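Side-chain contacts in calreticulin, putative,Calreticulin, putative (Trypanosoma cruzi, PDB 5HCF), which probably acts as a lectin-type chaperone whose globular domain binds both the carbohydrate and the peptide parts of its client proteins: residues Leu69-Ser74 against Ile88-Ser93; Leu107-Asp112 against Asn118-Ile123; Arg131-Arg136 against Tyr158-Asp163; Arg138-Glu141 against Val147-Leu150. All coordinates share one frame; numbering follows the deposited sequence. Where two conformers were deposited one is given.

Interaction 1: residues Leu69-Ser74 against Ile88-Ser93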
loop_
_atom_site.group_PDB
_atom_site.type_symbol
_atom_site.label_atom_id
_atom_site.label_comp_id
_atom_site.label_asym_id
_atom_site.label_seq_id
_atom_site.Cartn_x
_atom_site.Cartn_y
_atom_site.Cartn_z
ATOM N N LEU A 69 -8.307 -5.080 -10.425
ATOM C CA LEU A 69 -7.276 -4.107 -10.125
ATOM C C LEU A 69 -6.372 -4.691 -9.057
ATOM O O LEU A 69 -6.835 -5.084 -7.989
ATOM C CB LEU A 69 -7.881 -2.776 -9.665
ATOM C CG LEU A 69 -6.865 -1.668 -9.365
ATOM C CD1 LEU A 69 -6.199 -1.204 -10.646
ATOM C CD2 LEU A 69 -7.523 -0.498 -8.658
ATOM N N VAL A 70 -5.082 -4.772 -9.365
ATOM C CA VAL A 70 -4.110 -5.341 -8.442
ATOM C C VAL A 70 -3.038 -4.317 -8.091
ATOM O O VAL A 70 -2.417 -3.723 -8.982
ATOM C CB VAL A 70 -3.440 -6.599 -9.027
ATOM C CG1 VAL A 70 -2.538 -7.257 -7.990
ATOM C CG2 VAL A 70 -4.493 -7.582 -9.517
ATOM N N VAL A 71 -2.820 -4.131 -6.791
ATOM C CA VAL A 71 -1.806 -3.212 -6.281
ATOM C C VAL A 71 -0.767 -3.974 -5.473
ATOM O O VAL A 71 -1.108 -4.788 -4.618
ATOM C CB VAL A 71 -2.418 -2.108 -5.387
ATOM C CG1 VAL A 71 -1.462 -0.926 -5.263
ATOM C CG2 VAL A 71 -3.755 -1.657 -5.934
ATOM N N SER A 72 0.503 -3.708 -5.744
ATOM C CA SER A 72 1.576 -4.363 -5.015
ATOM C C SER A 72 2.741 -3.411 -4.782
ATOM O O SER A 72 3.033 -2.555 -5.621
ATOM C CB SER A 72 2.049 -5.605 -5.771
ATOM O OG SER A 72 2.848 -6.428 -4.940
ATOM N N PHE A 73 3.386 -3.549 -3.627
ATOM C CA PHE A 73 4.604 -2.810 -3.324
ATOM C C PHE A 73 5.280 -3.452 -2.125
ATOM O O PHE A 73 4.658 -4.233 -1.403
ATOM C CB PHE A 73 4.306 -1.335 -3.050
ATOM C CG PHE A 73 3.752 -1.069 -1.675
ATOM C CD1 PHE A 73 2.409 -1.291 -1.397
ATOM C CD2 PHE A 73 4.569 -0.586 -0.661
ATOM C CE1 PHE A 73 1.897 -1.045 -0.135
ATOM C CE2 PHE A 73 4.060 -0.335 0.601
ATOM C CZ PHE A 73 2.724 -0.565 0.865
ATOM N N SER A 74 6.552 -3.132 -1.919
ATOM C CA SER A 74 7.285 -3.663 -0.776
ATOM C C SER A 74 7.825 -2.538 0.101
ATOM O O SER A 74 8.156 -1.460 -0.391
ATOM C CB SER A 74 8.431 -4.564 -1.242
ATOM O OG SER A 74 9.350 -3.842 -2.044
ATOM N N ILE A 88 1.111 3.044 1.141
ATOM C CA ILE A 88 0.988 3.953 0.005
ATOM C C ILE A 88 -0.472 4.334 -0.224
ATOM O O ILE A 88 -1.380 3.721 0.347
ATOM C CB ILE A 88 1.543 3.335 -1.295
ATOM C CG1 ILE A 88 0.592 2.248 -1.810
ATOM C CG2 ILE A 88 2.942 2.785 -1.070
ATOM C CD1 ILE A 88 0.954 1.700 -3.173
ATOM N N LYS A 89 -0.687 5.349 -1.058
ATOM C CA LYS A 89 -2.033 5.799 -1.395
ATOM C C LYS A 89 -2.230 5.896 -2.904
ATOM O O LYS A 89 -1.312 6.265 -3.637
ATOM C CB LYS A 89 -2.322 7.159 -0.755
ATOM C CG LYS A 89 -2.330 7.158 0.772
ATOM C CD LYS A 89 -2.607 8.557 1.297
ATOM C CE LYS A 89 -2.950 8.546 2.768
ATOM N NZ LYS A 89 -3.243 9.917 3.265
ATOM N N LEU A 90 -3.438 5.578 -3.358
ATOM C CA LEU A 90 -3.806 5.771 -4.755
ATOM C C LEU A 90 -4.871 6.863 -4.824
ATOM O O LEU A 90 -5.911 6.763 -4.174
ATOM C CB LEU A 90 -4.308 4.464 -5.376
ATOM C CG LEU A 90 -3.406 3.240 -5.177
ATOM C CD1 LEU A 90 -4.018 2.004 -5.811
ATOM C CD2 LEU A 90 -2.018 3.493 -5.737
ATOM N N LEU A 91 -4.607 7.909 -5.602
ATOM C CA LEU A 91 -5.441 9.103 -5.554
ATOM C C LEU A 91 -5.964 9.515 -6.920
ATOM O O LEU A 91 -5.264 9.382 -7.925
ATOM C CB LEU A 91 -4.659 10.271 -4.949
ATOM C CG LEU A 91 -3.802 10.000 -3.709
ATOM C CD1 LEU A 91 -2.347 9.751 -4.079
ATOM C CD2 LEU A 91 -3.907 11.153 -2.721
ATOM N N PRO A 92 -7.207 10.027 -6.953
ATOM C CA PRO A 92 -7.764 10.708 -8.126
ATOM C C PRO A 92 -7.115 12.081 -8.288
ATOM O O PRO A 92 -6.269 12.432 -7.465
ATOM C CB PRO A 92 -9.254 10.821 -7.796
ATOM C CG PRO A 92 -9.303 10.843 -6.315
ATOM C CD PRO A 92 -8.178 9.953 -5.846
ATOM N N SER A 93 -7.491 12.823 -9.327
ATOM C CA SER A 93 -6.855 14.100 -9.655
ATOM C C SER A 93 -6.539 14.965 -8.437
ATOM O O SER A 93 -7.430 15.321 -7.665
ATOM C CB SER A 93 -7.733 14.894 -10.618
ATOM O OG SER A 93 -7.055 16.056 -11.053
#

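Interaction 2: residues Leu107-Asp112 against Asn118-Ile123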
loop_
_atom_site.group_PDB
_atom_site.type_symbol
_atom_site.label_atom_id
_atom_site.label_comp_id
_atom_site.label_asym_id
_atom_site.label_seq_id
_atom_site.Cartn_x
_atom_site.Cartn_y
_atom_site.Cartn_z
ATOM N N LEU A 107 -7.614 4.713 -2.203
ATOM C CA LEU A 107 -7.065 3.606 -1.435
ATOM C C LEU A 107 -5.853 4.007 -0.594
ATOM O O LEU A 107 -4.949 4.697 -1.068
ATOM C CB LEU A 107 -6.679 2.454 -2.374
ATOM C CG LEU A 107 -6.050 1.195 -1.758
ATOM C CD1 LEU A 107 -7.079 0.360 -0.994
ATOM C CD2 LEU A 107 -5.349 0.352 -2.821
ATOM N N MET A 108 -5.862 3.577 0.663
ATOM C CA MET A 108 -4.687 3.661 1.520
ATOM C C MET A 108 -4.312 2.245 1.934
ATOM O O MET A 108 -5.084 1.560 2.611
ATOM C CB MET A 108 -4.947 4.540 2.741
ATOM C CG MET A 108 -3.805 4.559 3.744
ATOM S SD MET A 108 -4.013 5.833 5.006
ATOM C CE MET A 108 -3.400 4.977 6.459
ATOM N N PHE A 109 -3.128 1.809 1.521
ATOM C CA PHE A 109 -2.762 0.399 1.609
ATOM C C PHE A 109 -1.312 0.189 2.047
ATOM O O PHE A 109 -0.389 0.721 1.432
ATOM C CB PHE A 109 -3.018 -0.256 0.244
ATOM C CG PHE A 109 -2.578 -1.687 0.151
ATOM C CD1 PHE A 109 -3.013 -2.626 1.067
ATOM C CD2 PHE A 109 -1.728 -2.093 -0.872
ATOM C CE1 PHE A 109 -2.602 -3.939 0.974
ATOM C CE2 PHE A 109 -1.316 -3.402 -0.972
ATOM C CZ PHE A 109 -1.754 -4.328 -0.049
ATOM N N GLY A 110 -1.119 -0.578 3.119
ATOM C CA GLY A 110 0.217 -0.939 3.561
ATOM C C GLY A 110 0.357 -1.061 5.067
ATOM O O GLY A 110 -0.590 -0.787 5.806
ATOM N N PRO A 111 1.548 -1.471 5.535
ATOM C CA PRO A 111 1.816 -1.683 6.962
ATOM C C PRO A 111 1.895 -0.384 7.756
ATOM O O PRO A 111 2.346 0.634 7.232
ATOM C CB PRO A 111 3.169 -2.402 6.956
ATOM C CG PRO A 111 3.831 -1.913 5.714
ATOM C CD PRO A 111 2.719 -1.808 4.705
ATOM N N ASP A 112 1.463 -0.431 9.013
ATOM C CA ASP A 112 1.531 0.729 9.896
ATOM C C ASP A 112 1.717 0.240 11.324
ATOM O O ASP A 112 1.040 -0.680 11.768
ATOM C CB ASP A 112 0.273 1.595 9.774
ATOM C CG ASP A 112 0.395 2.916 10.522
ATOM O OD1 ASP A 112 1.526 3.298 10.899
ATOM O OD2 ASP A 112 -0.643 3.577 10.728
ATOM N N ASN A 118 -0.225 -2.491 15.656
ATOM C CA ASN A 118 0.292 -3.038 14.396
ATOM C C ASN A 118 -0.833 -3.573 13.515
ATOM O O ASN A 118 -1.599 -4.440 13.933
ATOM C CB ASN A 118 1.318 -4.150 14.688
ATOM C CG ASN A 118 1.907 -4.781 13.425
ATOM O OD1 ASN A 118 1.201 -5.084 12.459
ATOM N ND2 ASN A 118 3.218 -4.993 13.441
ATOM N N ARG A 119 -0.922 -3.069 12.289
ATOM C CA ARG A 119 -1.905 -3.581 11.339
ATOM C C ARG A 119 -1.537 -3.248 9.899
ATOM O O ARG A 119 -0.724 -2.355 9.637
ATOM C CB ARG A 119 -3.297 -3.026 11.643
ATOM C CG ARG A 119 -3.521 -1.613 11.128
ATOM C CD ARG A 119 -4.966 -1.190 11.319
ATOM N NE ARG A 119 -5.873 -2.061 10.574
ATOM C CZ ARG A 119 -7.181 -1.857 10.447
ATOM N NH1 ARG A 119 -7.754 -0.799 11.009
ATOM N NH2 ARG A 119 -7.915 -2.711 9.749
ATOM N N VAL A 120 -2.151 -3.970 8.966
ATOM C CA VAL A 120 -2.058 -3.623 7.556
ATOM C C VAL A 120 -3.289 -2.823 7.162
ATOM O O VAL A 120 -4.411 -3.304 7.280
ATOM C CB VAL A 120 -1.931 -4.877 6.664
ATOM C CG1 VAL A 120 -1.826 -4.483 5.198
ATOM C CG2 VAL A 120 -0.734 -5.726 7.100
ATOM N N HIS A 121 -3.079 -1.602 6.685
ATOM C CA HIS A 121 -4.193 -0.755 6.287
ATOM C C HIS A 121 -4.736 -1.174 4.942
ATOM O O HIS A 121 -3.983 -1.328 3.980
ATOM C CB HIS A 121 -3.773 0.712 6.199
ATOM C CG HIS A 121 -3.568 1.371 7.525
ATOM N ND1 HIS A 121 -4.577 1.508 8.450
ATOM C CD2 HIS A 121 -2.471 1.950 8.070
ATOM C CE1 HIS A 121 -4.109 2.133 9.518
ATOM N NE2 HIS A 121 -2.836 2.413 9.310
ATOM N N ILE A 122 -6.048 -1.363 4.880
ATOM C CA ILE A 122 -6.733 -1.424 3.601
ATOM C C ILE A 122 -7.947 -0.517 3.702
ATOM O O ILE A 122 -9.034 -0.961 4.075
ATOM C CB ILE A 122 -7.161 -2.842 3.221
ATOM C CG1 ILE A 122 -5.967 -3.794 3.271
ATOM C CG2 ILE A 122 -7.783 -2.837 1.829
ATOM C CD1 ILE A 122 -6.304 -5.205 2.878
ATOM N N ILE A 123 -7.750 0.757 3.376
ATOM C CA ILE A 123 -8.785 1.766 3.568
ATOM C C ILE A 123 -9.339 2.230 2.227
ATOM O O ILE A 123 -8.602 2.726 1.369
ATOM C CB ILE A 123 -8.250 2.982 4.353
ATOM C CG1 ILE A 123 -7.665 2.535 5.695
ATOM C CG2 ILE A 123 -9.347 4.010 4.567
ATOM C CD1 ILE A 123 -7.208 3.675 6.576
#

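Interaction 3: residues Arg131-Arg136 against Tyr158-Asp163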
loop_
_atom_site.group_PDB
_atom_site.type_symbol
_atom_site.label_atom_id
_atom_site.label_comp_id
_atom_site.label_asym_id
_atom_site.label_seq_id
_atom_site.Cartn_x
_atom_site.Cartn_y
_atom_site.Cartn_z
ATOM N N ARG A 131 -13.260 4.167 4.596
ATOM C CA ARG A 131 -13.762 2.977 5.283
ATOM C C ARG A 131 -12.603 2.079 5.668
ATOM O O ARG A 131 -11.910 1.550 4.801
ATOM C CB ARG A 131 -14.747 2.203 4.400
ATOM C CG ARG A 131 -15.802 3.064 3.731
ATOM C CD ARG A 131 -16.789 3.638 4.729
ATOM N NE ARG A 131 -17.634 4.653 4.107
ATOM C CZ ARG A 131 -18.947 4.755 4.294
ATOM N NH1 ARG A 131 -19.577 3.892 5.079
ATOM N NH2 ARG A 131 -19.633 5.714 3.686
ATOM N N GLU A 132 -12.380 1.924 6.968
ATOM C CA GLU A 132 -11.307 1.061 7.447
ATOM C C GLU A 132 -11.678 -0.422 7.350
ATOM O O GLU A 132 -12.781 -0.830 7.710
ATOM C CB GLU A 132 -10.937 1.420 8.890
ATOM C CG GLU A 132 -10.333 2.810 9.043
ATOM C CD GLU A 132 -9.861 3.089 10.457
ATOM O OE1 GLU A 132 -8.791 3.717 10.613
ATOM O OE2 GLU A 132 -10.561 2.685 11.411
ATOM N N TRP A 133 -10.734 -1.214 6.854
ATOM C CA TRP A 133 -10.868 -2.661 6.765
ATOM C C TRP A 133 -11.202 -3.274 8.129
ATOM O O TRP A 133 -10.516 -3.012 9.120
ATOM C CB TRP A 133 -9.569 -3.251 6.213
ATOM C CG TRP A 133 -9.605 -4.699 5.837
ATOM C CD1 TRP A 133 -10.696 -5.430 5.465
ATOM C CD2 TRP A 133 -8.483 -5.588 5.767
ATOM N NE1 TRP A 133 -10.323 -6.721 5.176
ATOM C CE2 TRP A 133 -8.970 -6.843 5.350
ATOM C CE3 TRP A 133 -7.113 -5.443 6.019
ATOM C CZ2 TRP A 133 -8.136 -7.947 5.180
ATOM C CZ3 TRP A 133 -6.287 -6.539 5.850
ATOM C CH2 TRP A 133 -6.802 -7.776 5.435
ATOM N N SER A 134 -12.258 -4.081 8.181
ATOM C CA SER A 134 -12.703 -4.668 9.440
ATOM C C SER A 134 -11.713 -5.692 10.007
ATOM O O SER A 134 -11.677 -5.906 11.213
ATOM C CB SER A 134 -14.074 -5.327 9.275
ATOM O OG SER A 134 -14.003 -6.454 8.421
ATOM N N LYS A 135 -10.924 -6.329 9.147
ATOM C CA LYS A 135 -9.975 -7.342 9.603
ATOM C C LYS A 135 -8.642 -6.717 9.992
ATOM O O LYS A 135 -8.170 -5.787 9.335
ATOM C CB LYS A 135 -9.760 -8.406 8.523
ATOM C CG LYS A 135 -11.023 -9.176 8.173
ATOM C CD LYS A 135 -10.719 -10.494 7.487
ATOM C CE LYS A 135 -11.956 -11.379 7.471
ATOM N NZ LYS A 135 -11.794 -12.574 6.602
ATOM N N ARG A 136 -8.026 -7.238 11.051
ATOM C CA ARG A 136 -6.778 -6.663 11.529
ATOM C C ARG A 136 -5.653 -7.696 11.421
ATOM O O ARG A 136 -5.517 -8.566 12.282
ATOM C CB ARG A 136 -6.926 -6.177 12.975
ATOM C CG ARG A 136 -8.119 -5.252 13.179
ATOM C CD ARG A 136 -8.127 -4.545 14.529
ATOM N NE ARG A 136 -7.383 -3.288 14.508
ATOM C CZ ARG A 136 -6.074 -3.158 14.701
ATOM N NH1 ARG A 136 -5.315 -4.224 14.918
ATOM N NH2 ARG A 136 -5.522 -1.952 14.658
ATOM N N TYR A 158 -12.185 -9.739 -2.912
ATOM C CA TYR A 158 -10.823 -9.230 -2.794
ATOM C C TYR A 158 -9.890 -10.288 -2.212
ATOM O O TYR A 158 -10.335 -11.285 -1.638
ATOM C CB TYR A 158 -10.784 -7.978 -1.923
ATOM C CG TYR A 158 -10.878 -8.275 -0.445
ATOM C CD1 TYR A 158 -12.102 -8.557 0.149
ATOM C CD2 TYR A 158 -9.742 -8.287 0.356
ATOM C CE1 TYR A 158 -12.195 -8.831 1.503
ATOM C CE2 TYR A 158 -9.826 -8.561 1.706
ATOM C CZ TYR A 158 -11.054 -8.833 2.274
ATOM O OH TYR A 158 -11.143 -9.108 3.620
ATOM N N GLU A 159 -8.592 -10.072 -2.370
ATOM C CA GLU A 159 -7.618 -10.951 -1.756
ATOM C C GLU A 159 -6.343 -10.184 -1.431
ATOM O O GLU A 159 -5.821 -9.443 -2.265
ATOM C CB GLU A 159 -7.323 -12.141 -2.670
ATOM C CG GLU A 159 -6.529 -13.259 -2.002
ATOM C CD GLU A 159 -6.576 -14.550 -2.788
ATOM O OE1 GLU A 159 -7.107 -14.535 -3.921
ATOM O OE2 GLU A 159 -6.092 -15.580 -2.274
ATOM N N PHE A 160 -5.840 -10.379 -0.214
ATOM C CA PHE A 160 -4.635 -9.695 0.239
ATOM C C PHE A 160 -3.476 -10.676 0.395
ATOM O O PHE A 160 -3.600 -11.701 1.066
ATOM C CB PHE A 160 -4.893 -8.973 1.563
ATOM C CG PHE A 160 -3.640 -8.572 2.282
ATOM C CD1 PHE A 160 -2.755 -7.672 1.710
ATOM C CD2 PHE A 160 -3.334 -9.107 3.523
ATOM C CE1 PHE A 160 -1.595 -7.307 2.365
ATOM C CE2 PHE A 160 -2.175 -8.744 4.185
ATOM C CZ PHE A 160 -1.304 -7.845 3.603
ATOM N N PHE A 161 -2.344 -10.349 -0.219
ATOM C CA PHE A 161 -1.169 -11.205 -0.161
ATOM C C PHE A 161 -0.043 -10.523 0.593
ATOM O O PHE A 161 0.254 -9.351 0.358
ATOM C CB PHE A 161 -0.699 -11.570 -1.571
ATOM C CG PHE A 161 -1.729 -12.295 -2.382
ATOM C CD1 PHE A 161 -2.765 -11.603 -2.992
ATOM C CD2 PHE A 161 -1.658 -13.670 -2.545
ATOM C CE1 PHE A 161 -3.717 -12.268 -3.734
ATOM C CE2 PHE A 161 -2.604 -14.342 -3.291
ATOM C CZ PHE A 161 -3.634 -13.640 -3.887
ATOM N N LEU A 162 0.587 -11.263 1.496
ATOM C CA LEU A 162 1.784 -10.781 2.166
ATOM C C LEU A 162 2.939 -11.701 1.792
ATOM O O LEU A 162 2.854 -12.914 1.982
ATOM C CB LEU A 162 1.580 -10.731 3.681
ATOM C CG LEU A 162 2.576 -9.886 4.477
ATOM C CD1 LEU A 162 1.853 -9.193 5.622
ATOM C CD2 LEU A 162 3.723 -10.730 4.997
ATOM N N ASP A 163 4.000 -11.121 1.240
ATOM C CA ASP A 163 5.148 -11.884 0.757
ATOM C C ASP A 163 4.742 -12.977 -0.227
ATOM O O ASP A 163 5.297 -14.073 -0.212
ATOM C CB ASP A 163 5.910 -12.502 1.926
ATOM C CG ASP A 163 6.466 -11.464 2.868
ATOM O OD1 ASP A 163 6.680 -10.316 2.425
ATOM O OD2 ASP A 163 6.688 -11.794 4.048
#

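Interaction 4: residues Arg138-Glu141 against Val147-Leu150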
loop_
_atom_site.group_PDB
_atom_site.type_symbol
_atom_site.label_atom_id
_atom_site.label_comp_id
_atom_site.label_asym_id
_atom_site.label_seq_id
_atom_site.Cartn_x
_atom_site.Cartn_y
_atom_site.Cartn_z
ATOM N N ARG A 138 -1.660 -8.248 11.465
ATOM C CA ARG A 138 -0.366 -7.671 11.822
ATOM C C ARG A 138 0.694 -8.054 10.793
ATOM O O ARG A 138 0.710 -9.180 10.291
ATOM C CB ARG A 138 0.064 -8.123 13.220
ATOM C CG ARG A 138 -0.797 -7.586 14.345
ATOM C CD ARG A 138 -0.237 -8.017 15.694
ATOM N NE ARG A 138 -0.761 -7.216 16.796
ATOM C CZ ARG A 138 -0.042 -6.336 17.488
ATOM N NH1 ARG A 138 1.240 -6.148 17.198
ATOM N NH2 ARG A 138 -0.605 -5.647 18.473
ATOM N N PHE A 139 1.576 -7.114 10.472
ATOM C CA PHE A 139 2.659 -7.396 9.536
ATOM C C PHE A 139 3.901 -7.782 10.318
ATOM O O PHE A 139 4.036 -7.410 11.482
ATOM C CB PHE A 139 2.925 -6.196 8.617
ATOM C CG PHE A 139 3.563 -5.023 9.309
ATOM C CD1 PHE A 139 2.783 -4.057 9.932
ATOM C CD2 PHE A 139 4.944 -4.878 9.325
ATOM C CE1 PHE A 139 3.367 -2.975 10.563
ATOM C CE2 PHE A 139 5.535 -3.805 9.952
ATOM C CZ PHE A 139 4.746 -2.847 10.571
ATOM N N PRO A 140 4.812 -8.535 9.679
ATOM C CA PRO A 140 5.990 -9.073 10.368
ATOM C C PRO A 140 6.902 -7.968 10.881
ATOM O O PRO A 140 7.218 -7.027 10.154
ATOM C CB PRO A 140 6.688 -9.915 9.294
ATOM C CG PRO A 140 5.702 -10.063 8.175
ATOM C CD PRO A 140 4.766 -8.909 8.257
ATOM N N GLU A 141 7.311 -8.085 12.138
ATOM C CA GLU A 141 8.116 -7.054 12.770
ATOM C C GLU A 141 9.574 -7.462 12.768
ATOM O O GLU A 141 10.112 -7.903 13.781
ATOM C CB GLU A 141 7.620 -6.788 14.193
ATOM C CG GLU A 141 6.282 -6.078 14.223
ATOM C CD GLU A 141 5.784 -5.808 15.621
ATOM O OE1 GLU A 141 4.742 -5.119 15.749
ATOM O OE2 GLU A 141 6.431 -6.276 16.589
ATOM N N VAL A 147 6.322 -7.776 1.101
ATOM C CA VAL A 147 5.530 -7.319 -0.037
ATOM C C VAL A 147 4.040 -7.345 0.284
ATOM O O VAL A 147 3.531 -8.313 0.848
ATOM C CB VAL A 147 5.788 -8.192 -1.283
ATOM C CG1 VAL A 147 5.083 -7.608 -2.506
ATOM C CG2 VAL A 147 7.283 -8.335 -1.530
ATOM N N TYR A 148 3.340 -6.280 -0.091
ATOM C CA TYR A 148 1.910 -6.189 0.166
ATOM C C TYR A 148 1.157 -6.054 -1.148
ATOM O O TYR A 148 1.354 -5.099 -1.896
ATOM C CB TYR A 148 1.606 -5.018 1.100
ATOM C CG TYR A 148 2.405 -5.085 2.383
ATOM C CD1 TYR A 148 3.710 -4.608 2.437
ATOM C CD2 TYR A 148 1.863 -5.644 3.536
ATOM C CE1 TYR A 148 4.446 -4.674 3.602
ATOM C CE2 TYR A 148 2.591 -5.713 4.704
ATOM C CZ TYR A 148 3.883 -5.230 4.732
ATOM O OH TYR A 148 4.616 -5.295 5.894
ATOM N N THR A 149 0.299 -7.030 -1.422
ATOM C CA THR A 149 -0.410 -7.098 -2.693
ATOM C C THR A 149 -1.911 -7.186 -2.469
ATOM O O THR A 149 -2.376 -7.949 -1.624
ATOM C CB THR A 149 0.045 -8.315 -3.530
ATOM O OG1 THR A 149 1.471 -8.301 -3.675
ATOM C CG2 THR A 149 -0.599 -8.286 -4.900
ATOM N N LEU A 150 -2.665 -6.395 -3.225
ATOM C CA LEU A 150 -4.118 -6.365 -3.096
ATOM C C LEU A 150 -4.795 -6.615 -4.432
ATOM O O LEU A 150 -4.497 -5.952 -5.428
ATOM C CB LEU A 150 -4.591 -5.023 -2.534
ATOM C CG LEU A 150 -6.107 -4.909 -2.359
ATOM C CD1 LEU A 150 -6.613 -6.017 -1.451
ATOM C CD2 LEU A 150 -6.512 -3.552 -1.831
#

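Interaction 1: residues Leu69-Ser74 against Ile88-Ser93
One face of the Phe73 ring is covered by Ile88 CG2, which sits 3.6 Å above the ring plane and over its centre, only 10° off the ring normal from the centroid: a CH-pi contact. The ring also touches Phe224 and Ile227 of its own sheet. This is the interior of a legume-lectin-like beta sandwich. Strand 69-74 belongs to one sheet and strand 88-91 to the other, and their axes pass at 9.7 Å with their directions 147° apart, a separation that side chains, not backbone bonds, must fill. Ile88 does so with CG1 set between its backbone N and carbonyl carbon (chi1 73°), which presents CG2 to the middle of the ring while CD1 reaches back over the rim, 3.8 Å from Phe73 CD1. The two side chains pass alongside each other, running in opposite senses. Val71 and Leu90 instead meet end to end. All four side chains are buried, and the contact is wholly apolar. Ile88 CD1 bridges the two halves of the contact, lying 4.1 Å from Val71 CG1, and the valine's other methyl, Val71 CG2, touches Leu90 CD1 at 3.7 Å.

Interaction 2: residues Leu107-Asp112 against Asn118-Ile123
Asp112 carries CG opposite its backbone N (chi1 -172°), while His121 swings its ring to the side of its own N (chi1 -74°), and together these rotations bring carboxylate and imidazole edge together. His121 NE2 donates to Asp112 OD2 over 2.9 Å with an angle of 160° at the hydrogen; the acceptor lies in the ring plane and uses its anti lone pair. Tyr87 makes an edge-to-face contact with the imidazole, and with the Asp112 bond this would fix the ring's rotation. In one of the two Met108 conformers CE lies 3.5 Å above one face of the His121 ring, offset toward the rim; Arg119 CG lies 4.1 Å from the plane on the opposite face. Beside them, Met108 and Ile123 run in the same direction, their CB atoms 4.0 Å apart.

The other face of the sheet is apolar and turned to the core: Ile122 CG1 meets the edge of the Phe109 ring at CD1, 3.9 Å away. Six backbone hydrogen bonds at alternate pairs hold the strands, among them His121 N to Gly110 O at 2.8 Å, and the chain turns a corner at Gly110. Arg119 NH2 is hydrogen-bonded to Trp133 O. A bound acetic acid molecule, probably from the crystallisation liquor, lies about 3 Å from the Asp112 side chain. The whole is an antiparallel beta hairpin in the lectin sandwich, and the face carrying Met108, Asp112 and His121, beside Tyr87 and Lys89, is consistent with the glycan-binding face of related calreticulins.

Interaction 3: residues Arg131-Arg136 against Tyr158-Asp163
Trp133 lays the pyrrole edge of its indole across the hydroxyl end of Tyr158. Trp133 NE1 donates to Tyr158 OH over 3.0 Å; the bond is bent, with 144° at the hydrogen, although the oxygen stays close to the indole plane. The five-membered ring and the phenol ring are turned 87° to each other and meet obliquely, with Trp133 CZ2 packed 3.9 Å from Tyr158 CE2. The indole comes within range because its CG stands opposite the backbone N (chi1 -170°), sending the rings inward from the loop. Its far corner, Trp133 CH2, then reaches Phe160 CD2 at 4.2 Å. In the lectin-type sandwich this contact spans the gap between the sheets: Trp133 follows strand 129-132, an edge strand of the seven-stranded sheet, and Tyr158 and Phe160 lie on strand 157-162 of the other. Trp176 stacks on Trp133 and meets Tyr158 edge-to-face, extending the aromatic cluster. Tyr158 OH, having accepted from the indole, is also hydrogen-bonded to Asp175 OD2, to which it probably donates its own proton. One face of the indole is covered from within its own loop, where Lys135 O sits 3.4 Å above the plane near the rim. The aliphatic part of the same lysine flanks the phenol oxygen, Lys135 CD being 4.1 Å from Tyr158 OH.

Interaction 4: residues Arg138-Glu141 against Val147-Leu150
Van der Waals contact between Phe139 and Tyr148 accounts for most of this small interface, which buries 84 Å² in all. The phenol end of Tyr148 abuts the root of the Phe139 side chain: Phe139 CB lies 3.3 Å from Tyr148 OH and 4.0 Å from Tyr148 CE2, at the edge of the tyrosine ring and in its plane. Phe139 CG is placed between its backbone N and carbonyl carbon (chi1 71°), which leads the phenyl ring away from strand 147-150, although its CB faces that strand. The ring's near atom, Phe139 CD2, still comes to 3.5 Å from Tyr148 OH, by an oblique approach. Pro140 adds a marginal touch through CD, 4.3 Å from the same oxygen.

Topologically, the loop 138-141 lies between edge strand 129-132 of one sheet and strand 145-152 of the other, in the two-sheet lectin sandwich. Tyr148, on strand 145-152, points across the gap between the sheets and also packs against Phe109, Pro111 and Val120 of the opposite sheet. Phe139 shares Pro111 and Val120 with it, so the two aromatic residues rest on a common apolar surface.

Polar interactions anchor the loop rather than join the two segments. Asn118 grips it twice, OD1 accepting from Phe139 N and ND2 donating to Glu141 OE1, which fixes the backbone beside the phenylalanine. Within the loop, Arg138 NH1 and Glu141 OE1 form a long salt bridge of 3.9 Å, and Arg138 NH2 is hydrogen-bonded to Ser116 O.

Backbone bonds hold the strand on both flanks: Tyr148 pairs with Phe73 on one side, and Thr149 with Phe161 on the other.

In the fold
Along the chain, interactions 1, 2 and 3 follow in series, with interaction 4 nested inside the loop that interaction 3 closes. Interaction 2 lies within the seven-stranded sheet; interaction 1 joins the two sheets, and interactions 3 and 4 bring a loop beyond the seven-stranded sheet against strands of the eight-stranded one. Strands 83-91 and 107-114 are neighbours, linking interaction 1 to interaction 2, whose centres are 11 Å apart. Strand 145-152 lies between 69-76 and 157-162, tying interaction 4 to interactions 1 and 3, with centres about 15 Å and 9 Å away. Interactions 1, 3 and 4 are spread through the space between the sheets, behind the hairpin of interaction 2, whose outer face probably meets glycans.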